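PDB 2OLM: nucleoporin-like protein RIP from Homo sapiens, which serves as a cofactor of HIV-1 Rev in moving viral RNAs to the cytoplasm, is required for vesicle docking or fusion during acrosome biogenesis, and carries an Arf-GAP zinc-finger domain. Local coordinates for residues 37-43 and 61-67. Residues are numbered along the deposited sequence; the frame is centred on the assembly and turned at random.
With SO4 (sulfate ion), chain C.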
loop_
_atom_site.group_PDB
_atom_site.type_symbol
_atom_site.label_atom_id
_atom_site.label_comp_id
_atom_site.label_asym_id
_atom_site.label_seq_id
_atom_site.Cartn_x
_atom_site.Cartn_y
_atom_site.Cartn_z
ATOM N N THR A 37 6.736 -8.745 5.651
ATOM C CA THR A 37 6.825 -7.324 5.950
ATOM C C THR A 37 7.960 -6.628 5.159
ATOM O O THR A 37 8.041 -5.407 5.116
ATOM C CB THR A 37 7.125 -7.143 7.436
ATOM O OG1 THR A 37 8.162 -8.032 7.842
ATOM C CG2 THR A 37 5.866 -7.484 8.270
ATOM N N TYR A 38 8.914 -7.427 4.630
ATOM C CA TYR A 38 10.066 -6.927 3.863
ATOM C C TYR A 38 10.181 -7.678 2.548
ATOM O O TYR A 38 9.686 -8.777 2.409
ATOM C CB TYR A 38 11.378 -7.097 4.653
ATOM C CG TYR A 38 11.429 -6.098 5.802
ATOM C CD1 TYR A 38 12.174 -4.936 5.704
ATOM C CD2 TYR A 38 10.670 -6.294 6.931
ATOM C CE1 TYR A 38 12.170 -3.997 6.700
ATOM C CE2 TYR A 38 10.662 -5.349 7.949
ATOM C CZ TYR A 38 11.397 -4.215 7.813
ATOM O OH TYR A 38 11.331 -3.242 8.816
ATOM N N VAL A 39 10.815 -7.029 1.589
ATOM C CA VAL A 39 11.322 -7.753 0.413
ATOM C C VAL A 39 12.820 -7.921 0.544
ATOM O O VAL A 39 13.556 -7.031 0.987
ATOM C CB VAL A 39 11.014 -7.098 -0.935
ATOM C CG1 VAL A 39 9.486 -7.199 -1.279
ATOM C CG2 VAL A 39 11.527 -5.675 -0.972
ATOM N N ASN A 40 13.268 -9.128 0.193
ATOM C CA ASN A 40 14.669 -9.456 0.121
ATOM C C ASN A 40 15.065 -9.239 -1.318
ATOM O O ASN A 40 14.786 -10.060 -2.192
ATOM C CB ASN A 40 14.943 -10.870 0.565
ATOM C CG ASN A 40 16.362 -11.268 0.401
ATOM O OD1 ASN A 40 17.132 -10.493 -0.131
ATOM N ND2 ASN A 40 16.731 -12.484 0.860
ATOM N N MET A 41 15.659 -8.075 -1.586
ATOM C CA MET A 41 16.065 -7.683 -2.933
ATOM C C MET A 41 17.230 -8.466 -3.494
ATOM O O MET A 41 17.430 -8.489 -4.692
ATOM C CB MET A 41 16.419 -6.168 -2.956
ATOM C CG MET A 41 15.166 -5.245 -2.906
ATOM S SD MET A 41 13.961 -5.529 -4.228
ATOM C CE MET A 41 14.962 -5.499 -5.626
ATOM N N THR A 42 17.988 -9.121 -2.640
ATOM C CA THR A 42 19.083 -9.973 -3.084
ATOM C C THR A 42 18.599 -11.130 -3.921
ATOM O O THR A 42 19.214 -11.455 -4.945
ATOM C CB THR A 42 19.914 -10.445 -1.872
ATOM O OG1 THR A 42 20.523 -9.313 -1.235
ATOM C CG2 THR A 42 20.980 -11.479 -2.267
ATOM N N VAL A 43 17.484 -11.769 -3.514
ATOM C CA VAL A 43 16.939 -12.878 -4.262
ATOM C C VAL A 43 15.559 -12.645 -4.862
ATOM O O VAL A 43 15.124 -13.443 -5.708
ATOM C CB VAL A 43 16.894 -14.183 -3.466
ATOM C CG1 VAL A 43 18.306 -14.562 -2.973
ATOM C CG2 VAL A 43 15.899 -14.129 -2.307
ATOM N N PRO A 61 25.560 -9.960 3.642
ATOM C CA PRO A 61 24.159 -9.970 4.069
ATOM C C PRO A 61 23.210 -9.725 2.947
ATOM O O PRO A 61 23.554 -9.020 2.000
ATOM C CB PRO A 61 24.080 -8.790 5.044
ATOM C CG PRO A 61 25.164 -7.863 4.577
ATOM C CD PRO A 61 26.246 -8.699 4.043
ATOM N N HIS A 62 21.990 -10.222 3.055
ATOM C CA HIS A 62 20.954 -9.960 2.059
ATOM C C HIS A 62 20.307 -8.587 2.304
ATOM O O HIS A 62 20.221 -8.150 3.461
ATOM C CB HIS A 62 19.918 -11.070 2.025
ATOM C CG HIS A 62 20.424 -12.356 1.433
ATOM N ND1 HIS A 62 19.608 -13.248 0.777
ATOM C CD2 HIS A 62 21.680 -12.863 1.339
ATOM C CE1 HIS A 62 20.329 -14.274 0.358
ATOM N NE2 HIS A 62 21.588 -14.063 0.671
ATOM N N ARG A 63 19.872 -7.962 1.230
ATOM C CA ARG A 63 19.367 -6.608 1.246
ATOM C C ARG A 63 17.875 -6.623 1.393
ATOM O O ARG A 63 17.169 -6.931 0.458
ATOM C CB ARG A 63 19.744 -5.927 -0.065
ATOM C CG ARG A 63 19.530 -4.438 -0.104
ATOM C CD ARG A 63 20.457 -3.668 0.804
ATOM N NE ARG A 63 20.294 -2.240 0.532
ATOM C CZ ARG A 63 19.387 -1.458 1.087
ATOM N NH1 ARG A 63 18.621 -1.871 2.082
ATOM N NH2 ARG A 63 19.278 -0.215 0.689
ATOM N N VAL A 64 17.381 -6.251 2.565
ATOM C CA VAL A 64 15.939 -6.246 2.839
ATOM C C VAL A 64 15.418 -4.819 2.927
ATOM O O VAL A 64 16.073 -3.952 3.506
ATOM C CB VAL A 64 15.601 -7.031 4.100
ATOM C CG1 VAL A 64 15.982 -8.537 3.948
ATOM C CG2 VAL A 64 16.283 -6.409 5.344
ATOM N N LYS A 65 14.232 -4.603 2.367
ATOM C CA LYS A 65 13.594 -3.316 2.319
ATOM C C LYS A 65 12.141 -3.463 2.738
ATOM O O LYS A 65 11.434 -4.417 2.379
ATOM C CB LYS A 65 13.654 -2.747 0.925
ATOM C CG LYS A 65 15.081 -2.513 0.441
ATOM C CD LYS A 65 15.126 -1.692 -0.852
ATOM C CE LYS A 65 16.521 -1.396 -1.258
ATOM N NZ LYS A 65 16.555 -0.294 -2.296
ATOM N N SER A 66 11.668 -2.500 3.525
ATOM C CA SER A 66 10.307 -2.528 4.087
ATOM C C SER A 66 9.260 -2.428 2.991
ATOM O O SER A 66 9.338 -1.563 2.153
ATOM C CB SER A 66 10.160 -1.360 5.025
ATOM O OG SER A 66 8.781 -1.160 5.354
ATOM N N ILE A 67 8.288 -3.338 3.033
ATOM C CA ILE A 67 7.190 -3.284 2.065
ATOM C C ILE A 67 6.413 -1.976 2.135
ATOM O O ILE A 67 6.123 -1.362 1.101
ATOM C CB ILE A 67 6.256 -4.500 2.219
ATOM C CG1 ILE A 67 7.009 -5.793 1.833
ATOM C CG2 ILE A 67 4.974 -4.329 1.392
ATOM C CD1 ILE A 67 6.256 -7.041 2.071
HETATM S S SO4 C . 16.356 1.124 2.755
HETATM O O1 SO4 C . 17.151 1.466 1.574
HETATM O O2 SO4 C . 15.028 0.760 2.368
HETATM O O3 SO4 C . 16.350 2.331 3.613
HETATM O O4 SO4 C . 16.991 0.000 3.510
HETATM O O HOH W 1 8.116 -3.289 7.163
#
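A chi1 of 176° sets the amide of N40 trans to its own backbone nitrogen and brings it to H62, whose ring is carried across to meet it by a chi1 of -71°. This pair closes one end of an antiparallel ladder in the Arf-GAP domain, where strand 38-40, which belongs to the C4 zinc-finger region and is the middle strand of a three-stranded sheet, runs beside outer strand 64-66. N40 ND2 donates to H62 ND1 over 3.0 Å, nearly straight and close to the planes of both amide and ring, although those planes are 57° apart. The other end of the same amide is engaged too: N40 OD1 accepts from T42 N, an Asx turn that fixes the rotation of the amide. T42 then reaches back in two ways. Its CG2 sits over the centre of one face of the H62 ring, 3.7 Å from the centroid, a CH-pi contact, while T42 OG1 takes the R63 N-H at 2.9 Å. Y120 meets the H62 ring edge-to-face from elsewhere in the chain. Along the strands V39 and K65 form the hydrogen-bonded pair, bonded N to O in both directions, and M41 N donates to R63 O beyond them. Y38 lays CD1 of its ring 3.3 Å from S66 N. K65 extends to a salt bridge with E76, its CE lying over one face of the R63 guanidinium, offset toward the rim. That guanidinium binds a sulfate, probably from the crystallisation liquor, through two bonds. At the far end I67 N donates to T37 O at 2.9 Å, and a water bridges that same oxygen to S66 OG, which is also hydrogen-bonded to M69 N.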